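Local coordinates for cobalamin biosynthesis protein CobN (Mycobacterium tuberculosis, PDB 7C6O), which is the catalytic large subunit of cobaltochelatase, which probably carries out the insertion of cobalt into the corrin ring during cobalamin biosynthesis, at residues 447-452 against 491-497; 503-507 against 537-541. All coordinates share one frame; numbering follows the deposited sequence.

Contact 1 of 2, residues 447-452 against 491-497; sequences PIRVSA and GEIVIAA
Ile448, Val450, Ile493 and Ile495 share one buried face of an antiparallel strand pair, in which strand 448-451 runs along the first part of strand 492-500 in a mixed sheet of CobN. Across this face Ile448 sets its CB 4.0 Å from Ile495 CB, while the CD1 of Ile495 reaches obliquely back to Val450 CG2 at 3.7 Å. The CG1 branch of Ile448 lies beside its own backbone N (chi1 -69°), and an unstaggered chi2 of 92° then directs CD1 onto Ala497 CB, 3.6 Å away. Helix 530-539 covers this apolar surface: Trp538 packs on Ile448 and Ile495, and Ala534 on Ile493.

In the backbone, the bonds come in reciprocal couples. Ile448 and Ile495 form one hydrogen-bonded pair and Val450 and Ile493 the next, with Arg449-Val494 and Ser451-Glu492 as the intervening non-hydrogen-bonded pairs. One further bond, from Ala452 N to Gly491 O at 3.0 Å, carries the pairing to the start of helix 452-459, where Ser451 OG caps the backbone N of Glu454.

The opposite face is partly exposed and more polar. At one end Pro447 CB lies side by side with Val494 CG1 at 3.6 Å; next to them, Val494 CG2 sits over one face of the Arg449 guanidinium, offset toward its rim. The arginine chain bends at chi3 (76°), carrying its head diagonally to the extended Glu492, while Asp484 is a second carboxylate partner at NH2, a nitrogen whose position is less certain. Arg449 NE donates an almost straight bond of 2.8 Å to Glu492 OE1, which lies in the guanidinium plane yet receives the N-H from above the plane of its own carboxylate.

Contact 2 of 2, residues 503-507 against 537-541; sequences LVLMV and RWLDT
Val504 and Leu539 bring their backbones no closer than 8.5 Å between CA atoms, so strand 503-507 and the C-terminal end of helix 530-539 meet through side chains alone, as in the helix-on-sheet packing of an alpha/beta fold. Val504 and Met506, two residues apart on the strand, both point toward the helix. Trp538 and Leu539 start at an angle to the strand, and the ends of their side chains close the gap.

Met506 is extended through chi1 and chi2, then bends at chi3 (-71°), which turns its methyl against both helix residues at once. Its CE lies 3.6 Å from Trp538 CZ3, meeting the indole obliquely, and 3.7 Å from Leu539 CD2. Val504 divides its branches between the same partners: CG2 approaches the six-membered ring of Trp538 at its edge, in plane, 3.9 Å from CZ3, while CG1 meets Leu539 CD2 at 4.0 Å. Ala370 of the neighbouring strand 369-373 also packs against both Val504 and Leu539.

The indole N-H faces other company, since Trp538 NE1 is hydrogen-bonded to the backbone O of Asn545. Polar grip is likewise kept to the far side of the helix end, where Arg537 holds Asp540 OD2 through NH1 and NH2. What remains at the interface is carbon against carbon, all four residues buried, and its cohesion therefore rests on close-fitting shape and the exclusion of water.

Contacts 1 and 2 are in series along the chain and belong to the same sheet, since strands 492-500 and 503-507 are neighbours in it. Contact 2 is wholly buried and joins strand to helix through apolar side chains; contact 1, farther from the centre of the chain, joins strand to strand with backbone hydrogen bonds. Their apolar surfaces merge: Ile495 CG2 lies 3.7 Å from Met506 CE, and Ala497 CB 3.7 Å from Val504 CG2. Helix 530-539, a partner in contact 2, also covers the buried face of contact 1. Across contact 1 charge meets charge on the partly exposed face, whereas the charged pair of contact 2 lies within 537-541 and takes no part in the interface.

Contact 1 of 2, residues 447-452 against 491-497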
loop_
_atom_site.group_PDB
_atom_site.type_symbol
_atom_site.label_atom_id
_atom_site.label_comp_id
_atom_site.label_asym_id
_atom_site.label_seq_id
_atom_site.Cartn_x
_atom_site.Cartn_y
_atom_site.Cartn_z
ATOM N N PRO A 447 -2.217 -29.985 21.064
ATOM C CA PRO A 447 -1.686 -28.655 20.767
ATOM C C PRO A 447 -0.169 -28.646 20.854
ATOM O O PRO A 447 0.446 -29.392 21.617
ATOM C CB PRO A 447 -2.311 -27.782 21.864
ATOM C CG PRO A 447 -2.393 -28.689 23.023
ATOM C CD PRO A 447 -2.659 -30.073 22.472
ATOM N N ILE A 448 0.436 -27.790 20.031
ATOM C CA ILE A 448 1.888 -27.690 20.002
ATOM C C ILE A 448 2.377 -27.056 21.296
ATOM O O ILE A 448 1.738 -26.151 21.849
ATOM C CB ILE A 448 2.344 -26.890 18.768
ATOM C CG1 ILE A 448 2.070 -27.690 17.495
ATOM C CG2 ILE A 448 3.821 -26.527 18.858
ATOM C CD1 ILE A 448 0.734 -27.400 16.859
ATOM N N ARG A 449 3.505 -27.551 21.804
ATOM C CA ARG A 449 4.081 -27.069 23.053
ATOM C C ARG A 449 5.545 -26.731 22.819
ATOM O O ARG A 449 6.326 -27.596 22.405
ATOM C CB ARG A 449 3.928 -28.115 24.161
ATOM C CG ARG A 449 2.548 -28.761 24.194
ATOM C CD ARG A 449 2.457 -29.860 25.231
ATOM N NE ARG A 449 2.343 -29.323 26.581
ATOM C CZ ARG A 449 1.189 -29.056 27.181
ATOM N NH1 ARG A 449 0.044 -29.279 26.551
ATOM N NH2 ARG A 449 1.179 -28.568 28.412
ATOM N N VAL A 450 5.912 -25.476 23.068
ATOM C CA VAL A 450 7.290 -25.007 22.961
ATOM C C VAL A 450 7.840 -24.837 24.368
ATOM O O VAL A 450 7.242 -24.133 25.192
ATOM C CB VAL A 450 7.384 -23.687 22.176
ATOM C CG1 VAL A 450 8.817 -23.170 22.175
ATOM C CG2 VAL A 450 6.881 -23.876 20.753
ATOM N N SER A 451 8.974 -25.477 24.646
ATOM C CA SER A 451 9.563 -25.389 25.973
ATOM C C SER A 451 10.053 -23.972 26.240
ATOM O O SER A 451 10.569 -23.296 25.346
ATOM C CB SER A 451 10.715 -26.384 26.122
ATOM O OG SER A 451 11.966 -25.771 25.877
ATOM N N ALA A 452 9.873 -23.520 27.484
ATOM C CA ALA A 452 10.320 -22.183 27.861
ATOM C C ALA A 452 11.822 -22.023 27.681
ATOM O O ALA A 452 12.294 -20.929 27.350
ATOM C CB ALA A 452 9.925 -21.885 29.307
ATOM N N GLY A 491 7.655 -24.110 32.375
ATOM C CA GLY A 491 6.771 -23.506 31.400
ATOM C C GLY A 491 6.831 -24.101 30.010
ATOM O O GLY A 491 7.896 -24.495 29.525
ATOM N N GLU A 492 5.669 -24.177 29.364
ATOM C CA GLU A 492 5.557 -24.523 27.954
ATOM C C GLU A 492 4.547 -23.582 27.321
ATOM O O GLU A 492 3.452 -23.400 27.860
ATOM C CB GLU A 492 5.111 -25.977 27.756
ATOM C CG GLU A 492 6.188 -27.020 27.992
ATOM C CD GLU A 492 5.661 -28.434 27.826
ATOM O OE1 GLU A 492 4.522 -28.699 28.268
ATOM O OE2 GLU A 492 6.379 -29.276 27.247
ATOM N N ILE A 493 4.912 -22.981 26.194
ATOM C CA ILE A 493 3.998 -22.122 25.452
ATOM C C ILE A 493 3.157 -23.005 24.541
ATOM O O ILE A 493 3.692 -23.718 23.685
ATOM C CB ILE A 493 4.758 -21.054 24.650
ATOM C CG1 ILE A 493 5.603 -20.192 25.591
ATOM C CG2 ILE A 493 3.782 -20.181 23.877
ATOM C CD1 ILE A 493 6.470 -19.172 24.880
ATOM N N VAL A 494 1.840 -22.965 24.732
ATOM C CA VAL A 494 0.915 -23.836 24.017
ATOM C C VAL A 494 0.408 -23.112 22.778
ATOM O O VAL A 494 -0.092 -21.983 22.863
ATOM C CB VAL A 494 -0.253 -24.260 24.924
ATOM C CG1 VAL A 494 -1.164 -25.236 24.199
ATOM C CG2 VAL A 494 0.274 -24.872 26.212
ATOM N N ILE A 495 0.528 -23.766 21.625
ATOM C CA ILE A 495 0.180 -23.178 20.337
ATOM C C ILE A 495 -0.875 -24.057 19.683
ATOM O O ILE A 495 -0.604 -25.218 19.348
ATOM C CB ILE A 495 1.410 -23.029 19.428
ATOM C CG1 ILE A 495 2.454 -22.129 20.094
ATOM C CG2 ILE A 495 1.001 -22.478 18.070
ATOM C CD1 ILE A 495 3.837 -22.281 19.518
ATOM N N ALA A 496 -2.071 -23.507 19.502
ATOM C CA ALA A 496 -3.136 -24.219 18.810
ATOM C C ALA A 496 -2.904 -24.152 17.307
ATOM O O ALA A 496 -2.658 -23.076 16.755
ATOM C CB ALA A 496 -4.497 -23.623 19.167
ATOM N N ALA A 497 -2.977 -25.305 16.647
ATOM C CA ALA A 497 -2.787 -25.370 15.206
ATOM C C ALA A 497 -3.339 -26.693 14.698
ATOM O O ALA A 497 -3.386 -27.684 15.433
ATOM C CB ALA A 497 -1.311 -25.225 14.817
#

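Contact 2 of 2, residues 503-507 against 537-541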
loop_
_atom_site.group_PDB
_atom_site.type_symbol
_atom_site.label_atom_id
_atom_site.label_comp_id
_atom_site.label_asym_id
_atom_site.label_seq_id
_atom_site.Cartn_x
_atom_site.Cartn_y
_atom_site.Cartn_z
ATOM N N LEU A 503 1.318 -30.183 6.142
ATOM C CA LEU A 503 0.659 -28.892 6.224
ATOM C C LEU A 503 0.322 -28.566 7.669
ATOM O O LEU A 503 0.039 -29.455 8.475
ATOM C CB LEU A 503 -0.627 -28.877 5.397
ATOM C CG LEU A 503 -0.592 -28.372 3.960
ATOM C CD1 LEU A 503 0.599 -28.903 3.193
ATOM C CD2 LEU A 503 -1.860 -28.821 3.303
ATOM N N VAL A 504 0.344 -27.277 7.990
ATOM C CA VAL A 504 -0.206 -26.786 9.244
ATOM C C VAL A 504 -1.107 -25.602 8.925
ATOM O O VAL A 504 -0.717 -24.696 8.178
ATOM C CB VAL A 504 0.890 -26.403 10.262
ATOM C CG1 VAL A 504 1.835 -25.356 9.700
ATOM C CG2 VAL A 504 0.259 -25.910 11.556
ATOM N N LEU A 505 -2.328 -25.639 9.444
ATOM C CA LEU A 505 -3.265 -24.530 9.347
ATOM C C LEU A 505 -3.335 -23.872 10.717
ATOM O O LEU A 505 -3.603 -24.543 11.718
ATOM C CB LEU A 505 -4.647 -25.003 8.889
ATOM C CG LEU A 505 -4.859 -25.151 7.376
ATOM C CD1 LEU A 505 -3.974 -26.244 6.780
ATOM C CD2 LEU A 505 -6.328 -25.412 7.056
ATOM N N MET A 506 -3.074 -22.568 10.761
ATOM C CA MET A 506 -2.955 -21.856 12.022
ATOM C C MET A 506 -3.696 -20.533 11.935
ATOM O O MET A 506 -3.604 -19.823 10.931
ATOM C CB MET A 506 -1.480 -21.608 12.381
ATOM C CG MET A 506 -1.266 -20.888 13.706
ATOM S SD MET A 506 0.476 -20.562 14.056
ATOM C CE MET A 506 1.061 -22.214 14.402
ATOM N N VAL A 507 -4.437 -20.213 12.985
ATOM C CA VAL A 507 -4.989 -18.875 13.128
ATOM C C VAL A 507 -3.873 -17.954 13.599
ATOM O O VAL A 507 -3.138 -18.284 14.535
ATOM C CB VAL A 507 -6.171 -18.870 14.107
ATOM C CG1 VAL A 507 -6.719 -17.465 14.245
ATOM C CG2 VAL A 507 -7.253 -19.828 13.636
ATOM N N ARG A 537 7.790 -18.500 15.438
ATOM C CA ARG A 537 9.083 -19.171 15.482
ATOM C C ARG A 537 8.929 -20.685 15.426
ATOM O O ARG A 537 9.840 -21.381 14.960
ATOM C CB ARG A 537 9.857 -18.739 16.729
ATOM C CG ARG A 537 10.370 -17.299 16.670
ATOM C CD ARG A 537 11.410 -17.113 15.562
ATOM N NE ARG A 537 10.812 -16.840 14.256
ATOM C CZ ARG A 537 11.283 -17.320 13.109
ATOM N NH1 ARG A 537 12.352 -18.107 13.106
ATOM N NH2 ARG A 537 10.684 -17.024 11.963
ATOM N N TRP A 538 7.786 -21.217 15.869
ATOM C CA TRP A 538 7.573 -22.655 15.752
ATOM C C TRP A 538 7.303 -23.067 14.310
ATOM O O TRP A 538 7.612 -24.199 13.922
ATOM C CB TRP A 538 6.424 -23.110 16.654
ATOM C CG TRP A 538 6.057 -24.538 16.396
ATOM C CD1 TRP A 538 6.690 -25.649 16.875
ATOM C CD2 TRP A 538 4.994 -25.011 15.559
ATOM N NE1 TRP A 538 6.079 -26.784 16.398
ATOM C CE2 TRP A 538 5.035 -26.419 15.588
ATOM C CE3 TRP A 538 4.009 -24.380 14.794
ATOM C CZ2 TRP A 538 4.129 -27.207 14.882
ATOM C CZ3 TRP A 538 3.107 -25.165 14.095
ATOM C CH2 TRP A 538 3.173 -26.562 14.146
ATOM N N LEU A 539 6.727 -22.171 13.503
ATOM C CA LEU A 539 6.550 -22.463 12.086
ATOM C C LEU A 539 7.879 -22.663 11.372
ATOM O O LEU A 539 7.921 -23.335 10.336
ATOM C CB LEU A 539 5.775 -21.336 11.401
ATOM C CG LEU A 539 4.342 -21.077 11.859
ATOM C CD1 LEU A 539 3.744 -19.900 11.094
ATOM C CD2 LEU A 539 3.497 -22.328 11.671
ATOM N N ASP A 540 8.957 -22.100 11.905
ATOM C CA ASP A 540 10.263 -22.124 11.268
ATOM C C ASP A 540 11.076 -23.302 11.803
ATOM O O ASP A 540 10.551 -24.208 12.457
ATOM C CB ASP A 540 10.970 -20.791 11.512
ATOM C CG ASP A 540 11.965 -20.439 10.421
ATOM O OD1 ASP A 540 12.423 -21.352 9.700
ATOM O OD2 ASP A 540 12.293 -19.241 10.295
ATOM N N THR A 541 12.365 -23.318 11.499
ATOM C CA THR A 541 13.276 -24.273 12.103
ATOM C C THR A 541 13.899 -23.662 13.351
ATOM O O THR A 541 13.922 -22.442 13.532
ATOM C CB THR A 541 14.371 -24.690 11.118
ATOM O OG1 THR A 541 15.010 -23.524 10.586
ATOM C CG2 THR A 541 13.782 -25.509 9.977
#